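Local coordinates for structural polyprotein, VP3 (Israeli acute paralysis virus, PDB 5CDD), which probably serves as a structural building block of the viral capsid, one of the jelly-roll coat proteins cut from the structural polyprotein and assembled into pentamers, at residues P96-S101 and P122-A127; T136-I141 and W263-V268. All blocks are in the same frame, centred on the assembly; numbering follows the deposited sequence.

Contact 1 (P96-S101 and P122-A127); sequences PCYSKS and PCEYVA
Glu124 reaches out from the short helix 122-127 and lays its carboxylate against Cys97, in the loop that joins strands 90-92 and 101-106 of the jelly-roll beta sandwich common to picorna-like capsid proteins. The case illustrates how a buried acid can bring a loop and a helix together through charges supplied by two neighbouring strands. With CG anti to its own carbonyl carbon (chi1 -56°) and the chain extended beyond, Glu124 spans the gap, and its two oxygens divide the work. OE1 approaches the sulfur, 3.4 Å from Cys97 SG, while OE2 sits 3.4 Å from Cys97 CA. Cys97 meets the carboxylate with its side chain because SG stands beside its own carbonyl carbon (chi1 -160°). Tyr98 adds a looser contact: its ring approaches obliquely, the ring and carboxylate planes 76° apart, while its hydroxyl bonds to His67. About one turn further along the helix, the methyl of Ala127 comes up to the proline nitrogen, with CB 4.4 Å from Pro96 N.

Two lysines account for so buried an acid: Lys66 forms a salt bridge with OE1 and Lys262 with OE2, and Ala121 N gives OE1 a further hydrogen bond. Such surroundings would be expected to stabilise the ionised carboxylate. Lys66 also makes a cation-pi contact with Tyr98, tying the acid and the ring to the same ammonium group. On the ring itself, the atom nearest the acid is Tyr98 CE2, 4.0 Å from Glu124 OE2.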
loop_
_atom_site.group_PDB
_atom_site.type_symbol
_atom_site.label_atom_id
_atom_site.label_comp_id
_atom_site.label_asym_id
_atom_site.label_seq_id
_atom_site.Cartn_x
_atom_site.Cartn_y
_atom_site.Cartn_z
ATOM N N PRO B 96 -10.454 49.426 13.430
ATOM C CA PRO B 96 -11.175 49.445 14.709
ATOM C C PRO B 96 -12.122 50.641 14.809
ATOM O O PRO B 96 -12.011 51.595 14.038
ATOM C CB PRO B 96 -10.050 49.529 15.738
ATOM C CG PRO B 96 -8.915 48.844 15.058
ATOM C CD PRO B 96 -8.999 49.401 13.663
ATOM N N CYS B 97 -13.048 50.594 15.761
ATOM C CA CYS B 97 -13.994 51.689 15.936
ATOM C C CYS B 97 -13.353 52.802 16.762
ATOM O O CYS B 97 -12.604 52.532 17.701
ATOM C CB CYS B 97 -15.265 51.189 16.625
ATOM S SG CYS B 97 -16.679 52.285 16.377
ATOM N N TYR B 98 -13.648 54.050 16.411
ATOM C CA TYR B 98 -13.073 55.191 17.113
ATOM C C TYR B 98 -14.105 56.107 17.762
ATOM O O TYR B 98 -13.766 56.918 18.627
ATOM C CB TYR B 98 -12.206 56.004 16.148
ATOM C CG TYR B 98 -12.951 56.490 14.926
ATOM C CD1 TYR B 98 -13.832 57.570 15.002
ATOM C CD2 TYR B 98 -12.793 55.856 13.694
ATOM C CE1 TYR B 98 -14.540 58.005 13.883
ATOM C CE2 TYR B 98 -13.496 56.282 12.569
ATOM C CZ TYR B 98 -14.367 57.356 12.672
ATOM O OH TYR B 98 -15.065 57.779 11.566
ATOM N N SER B 99 -15.361 55.980 17.352
ATOM C CA SER B 99 -16.418 56.819 17.903
ATOM C C SER B 99 -17.327 56.055 18.856
ATOM O O SER B 99 -17.677 54.902 18.608
ATOM C CB SER B 99 -17.257 57.420 16.773
ATOM O OG SER B 99 -17.886 56.407 16.009
ATOM N N LYS B 100 -17.706 56.711 19.948
ATOM C CA LYS B 100 -18.586 56.104 20.936
ATOM C C LYS B 100 -19.450 57.165 21.597
ATOM O O LYS B 100 -19.144 58.357 21.548
ATOM C CB LYS B 100 -17.772 55.375 22.008
ATOM C CG LYS B 100 -16.955 56.289 22.900
ATOM C CD LYS B 100 -16.115 55.492 23.883
ATOM C CE LYS B 100 -15.168 56.398 24.648
ATOM N NZ LYS B 100 -14.199 55.626 25.468
ATOM N N SER B 101 -20.540 56.718 22.207
ATOM C CA SER B 101 -21.460 57.598 22.905
ATOM C C SER B 101 -21.611 57.041 24.311
ATOM O O SER B 101 -21.567 55.828 24.508
ATOM C CB SER B 101 -22.816 57.613 22.202
ATOM O OG SER B 101 -23.748 58.404 22.917
ATOM N N PRO B 122 -19.816 47.591 9.738
ATOM C CA PRO B 122 -19.451 46.186 9.522
ATOM C C PRO B 122 -17.973 45.808 9.707
ATOM O O PRO B 122 -17.672 44.801 10.346
ATOM C CB PRO B 122 -19.981 45.901 8.110
ATOM C CG PRO B 122 -20.077 47.261 7.481
ATOM C CD PRO B 122 -20.589 48.112 8.600
ATOM N N CYS B 123 -17.045 46.599 9.173
ATOM C CA CYS B 123 -15.632 46.260 9.327
ATOM C C CYS B 123 -15.131 46.490 10.751
ATOM O O CYS B 123 -14.272 45.756 11.240
ATOM C CB CYS B 123 -14.767 47.052 8.340
ATOM S SG CYS B 123 -14.568 48.802 8.717
ATOM N N GLU B 124 -15.664 47.508 11.418
ATOM C CA GLU B 124 -15.266 47.811 12.790
ATOM C C GLU B 124 -15.809 46.729 13.724
ATOM O O GLU B 124 -15.197 46.404 14.742
ATOM C CB GLU B 124 -15.816 49.175 13.221
ATOM C CG GLU B 124 -15.422 50.335 12.320
ATOM C CD GLU B 124 -15.965 51.666 12.815
ATOM O OE1 GLU B 124 -17.182 51.750 13.083
ATOM O OE2 GLU B 124 -15.180 52.631 12.929
ATOM N N TYR B 125 -16.963 46.180 13.360
ATOM C CA TYR B 125 -17.628 45.135 14.135
ATOM C C TYR B 125 -16.818 43.840 14.095
ATOM O O TYR B 125 -16.726 43.118 15.088
ATOM C CB TYR B 125 -19.037 44.914 13.566
ATOM C CG TYR B 125 -19.932 43.979 14.356
ATOM C CD1 TYR B 125 -19.868 42.596 14.178
ATOM C CD2 TYR B 125 -20.867 44.481 15.262
ATOM C CE1 TYR B 125 -20.717 41.736 14.881
ATOM C CE2 TYR B 125 -21.717 43.632 15.969
ATOM C CZ TYR B 125 -21.637 42.264 15.773
ATOM O OH TYR B 125 -22.474 41.427 16.471
ATOM N N VAL B 126 -16.223 43.558 12.940
ATOM C CA VAL B 126 -15.418 42.357 12.760
ATOM C C VAL B 126 -14.064 42.469 13.460
ATOM O O VAL B 126 -13.646 41.554 14.169
ATOM C CB VAL B 126 -15.187 42.072 11.256
ATOM C CG1 VAL B 126 -14.234 40.900 11.078
ATOM C CG2 VAL B 126 -16.514 41.776 10.582
ATOM N N ALA B 127 -13.385 43.594 13.259
ATOM C CA ALA B 127 -12.074 43.824 13.859
ATOM C C ALA B 127 -12.077 43.653 15.375
ATOM O O ALA B 127 -11.039 43.386 15.980
ATOM C CB ALA B 127 -11.581 45.221 13.503
#

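Contact 2 (T136-I141 and W263-V268); sequences TMCYRI and WAEDVV
A chi1 of 76° sets the indole of Trp263 between its own backbone N and carbonyl carbon, turning the ring across to Cys138, whose SG lies anti to its carbonyl carbon (chi1 -59°). The pairing is a worked example of an antiparallel hydrogen-bonded bridge carrying a CH-pi contact on one face. Cys138 CB sits over the indole face, 3.5 Å from the centroid of the five-membered ring. The sulfur stands obliquely to the same ring and runs on beside the carboxylate end of Glu265. Arg140 CB instead meets the indole at its edge, near the ring plane, 3.8 Å from Trp263 CZ3. At another point on the rim, Trp263 NE1 makes a weak but straight bond to Glu265 OE2 at 3.3 Å, which may help to set the turn of the indole; the other carboxylate oxygen forms a salt bridge with Arg204.

Beneath these side chains, four backbone bonds join Thr136 with Glu265 and Cys138 with Trp263, among them Cys138 N to Trp263 O at 2.8 Å. The non-hydrogen-bonded pair between them turns Met137 and Ala264 to the other face, where the bent methionine brings SD to 3.9 Å from Ala264 CB. As the chain turns its corner at Asp266, Thr136 OG1 donates to Asp266 OD2 at 3.2 Å, meeting the anti lone pair of that oxygen.

Over residues 136-141, strand 132-144 lies between 255-265 on this edge and 202-205 on the other, which Met137 and Tyr139 reach through their backbones. Arg204 and Thr202 of that second strand pack against Cys138 and Trp263, respectively, while Arg140 forms salt bridges with Glu200 and with Glu123 of a neighbouring subunit.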
loop_
_atom_site.group_PDB
_atom_site.type_symbol
_atom_site.label_atom_id
_atom_site.label_comp_id
_atom_site.label_asym_id
_atom_site.label_seq_id
_atom_site.Cartn_x
_atom_site.Cartn_y
_atom_site.Cartn_z
ATOM N N THR B 136 -6.503 47.865 4.065
ATOM C CA THR B 136 -6.567 49.090 3.285
ATOM C C THR B 136 -7.907 49.722 3.625
ATOM O O THR B 136 -8.959 49.179 3.290
ATOM C CB THR B 136 -6.515 48.798 1.773
ATOM O OG1 THR B 136 -5.240 48.233 1.438
ATOM C CG2 THR B 136 -6.724 50.072 0.977
ATOM N N MET B 137 -7.870 50.859 4.310
ATOM C CA MET B 137 -9.093 51.542 4.703
ATOM C C MET B 137 -9.675 52.367 3.569
ATOM O O MET B 137 -8.970 53.150 2.931
ATOM C CB MET B 137 -8.829 52.432 5.915
ATOM C CG MET B 137 -8.341 51.664 7.133
ATOM S SD MET B 137 -9.356 50.208 7.466
ATOM C CE MET B 137 -10.931 50.967 7.857
ATOM N N CYS B 138 -10.967 52.186 3.323
ATOM C CA CYS B 138 -11.646 52.911 2.259
ATOM C C CYS B 138 -12.717 53.834 2.815
ATOM O O CYS B 138 -13.474 53.462 3.714
ATOM C CB CYS B 138 -12.267 51.926 1.274
ATOM S SG CYS B 138 -11.065 50.821 0.517
ATOM N N TYR B 139 -12.772 55.042 2.264
ATOM C CA TYR B 139 -13.733 56.046 2.695
ATOM C C TYR B 139 -14.350 56.733 1.483
ATOM O O TYR B 139 -13.638 57.123 0.559
ATOM C CB TYR B 139 -13.026 57.092 3.564
ATOM C CG TYR B 139 -12.326 56.515 4.775
ATOM C CD1 TYR B 139 -13.040 56.193 5.928
ATOM C CD2 TYR B 139 -10.952 56.267 4.760
ATOM C CE1 TYR B 139 -12.406 55.640 7.038
ATOM C CE2 TYR B 139 -10.306 55.710 5.868
ATOM C CZ TYR B 139 -11.041 55.399 7.002
ATOM O OH TYR B 139 -10.419 54.841 8.099
ATOM N N ARG B 140 -15.672 56.864 1.479
ATOM C CA ARG B 140 -16.359 57.544 0.388
ATOM C C ARG B 140 -16.973 58.811 0.957
ATOM O O ARG B 140 -17.769 58.755 1.891
ATOM C CB ARG B 140 -17.449 56.658 -0.216
ATOM C CG ARG B 140 -18.182 57.295 -1.389
ATOM C CD ARG B 140 -18.880 56.237 -2.242
ATOM N NE ARG B 140 -19.907 55.504 -1.506
ATOM C CZ ARG B 140 -21.167 55.900 -1.366
ATOM N NH1 ARG B 140 -21.573 57.030 -1.916
ATOM N NH2 ARG B 140 -22.018 55.162 -0.668
ATOM N N ILE B 141 -16.590 59.951 0.391
ATOM C CA ILE B 141 -17.078 61.242 0.849
ATOM C C ILE B 141 -18.034 61.854 -0.168
ATOM O O ILE B 141 -17.643 62.205 -1.284
ATOM C CB ILE B 141 -15.898 62.189 1.098
ATOM C CG1 ILE B 141 -14.921 61.525 2.075
ATOM C CG2 ILE B 141 -16.399 63.520 1.643
ATOM C CD1 ILE B 141 -13.638 62.297 2.281
ATOM N N TRP B 263 -15.305 51.367 5.139
ATOM C CA TRP B 263 -15.203 49.927 4.921
ATOM C C TRP B 263 -13.734 49.591 4.666
ATOM O O TRP B 263 -12.920 50.490 4.454
ATOM C CB TRP B 263 -16.097 49.487 3.750
ATOM C CG TRP B 263 -15.576 49.794 2.379
ATOM C CD1 TRP B 263 -14.747 49.014 1.623
ATOM C CD2 TRP B 263 -15.848 50.965 1.599
ATOM N NE1 TRP B 263 -14.488 49.625 0.419
ATOM C CE2 TRP B 263 -15.149 50.825 0.379
ATOM C CE3 TRP B 263 -16.612 52.120 1.813
ATOM C CZ2 TRP B 263 -15.192 51.799 -0.627
ATOM C CZ3 TRP B 263 -16.655 53.090 0.811
ATOM C CH2 TRP B 263 -15.948 52.919 -0.392
ATOM N N ALA B 264 -13.391 48.307 4.702
ATOM C CA ALA B 264 -12.004 47.897 4.498
ATOM C C ALA B 264 -11.801 46.880 3.380
ATOM O O ALA B 264 -12.731 46.184 2.972
ATOM C CB ALA B 264 -11.439 47.343 5.803
ATOM N N GLU B 265 -10.567 46.805 2.891
ATOM C CA GLU B 265 -10.208 45.872 1.829
ATOM C C GLU B 265 -8.822 45.317 2.132
ATOM O O GLU B 265 -8.076 45.902 2.915
ATOM C CB GLU B 265 -10.198 46.579 0.476
ATOM C CG GLU B 265 -11.434 47.421 0.222
ATOM C CD GLU B 265 -11.500 47.950 -1.196
ATOM O OE1 GLU B 265 -10.442 48.327 -1.744
ATOM O OE2 GLU B 265 -12.614 48.001 -1.760
ATOM N N ASP B 266 -8.479 44.193 1.508
ATOM C CA ASP B 266 -7.188 43.553 1.731
ATOM C C ASP B 266 -7.030 43.361 3.235
ATOM O O ASP B 266 -5.981 43.653 3.811
ATOM C CB ASP B 266 -6.059 44.432 1.190
ATOM C CG ASP B 266 -6.234 44.761 -0.279
ATOM O OD1 ASP B 266 -6.415 43.818 -1.080
ATOM O OD2 ASP B 266 -6.192 45.963 -0.631
ATOM N N VAL B 267 -8.093 42.862 3.858
ATOM C CA VAL B 267 -8.125 42.640 5.294
ATOM C C VAL B 267 -7.468 41.347 5.745
ATOM O O VAL B 267 -7.566 40.316 5.082
ATOM C CB VAL B 267 -9.580 42.637 5.815
ATOM C CG1 VAL B 267 -9.597 42.421 7.318
ATOM C CG2 VAL B 267 -10.265 43.941 5.457
ATOM N N VAL B 268 -6.786 41.428 6.881
ATOM C CA VAL B 268 -6.133 40.283 7.491
ATOM C C VAL B 268 -6.162 40.547 8.990
ATOM O O VAL B 268 -5.868 41.657 9.436
ATOM C CB VAL B 268 -4.668 40.118 7.020
ATOM C CG1 VAL B 268 -4.617 40.002 5.522
ATOM C CG2 VAL B 268 -3.831 41.284 7.468
#

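In the fold
The two contacts lie in series along the chain, with centres 13 Å apart: contact 1 closes at helix 122-127, and contact 2 opens on strand 132-144, the next regular element. They touch directly, for Cys123 on the helix packs against the backbone of Trp263 and Ala264. Strand 255-265 supplies a further connection, contributing one side of contact 2 and, through Lys262, a charge partner for Glu124 in contact 1. Contact 1 is buried about 3 Å from the centre of the chain, whereas contact 2 is partly buried, about 10 Å from it. Contact 2 pairs strands within one sheet of the jelly roll, and contact 1 lies beside that sheet; both have residues that meet other subunits.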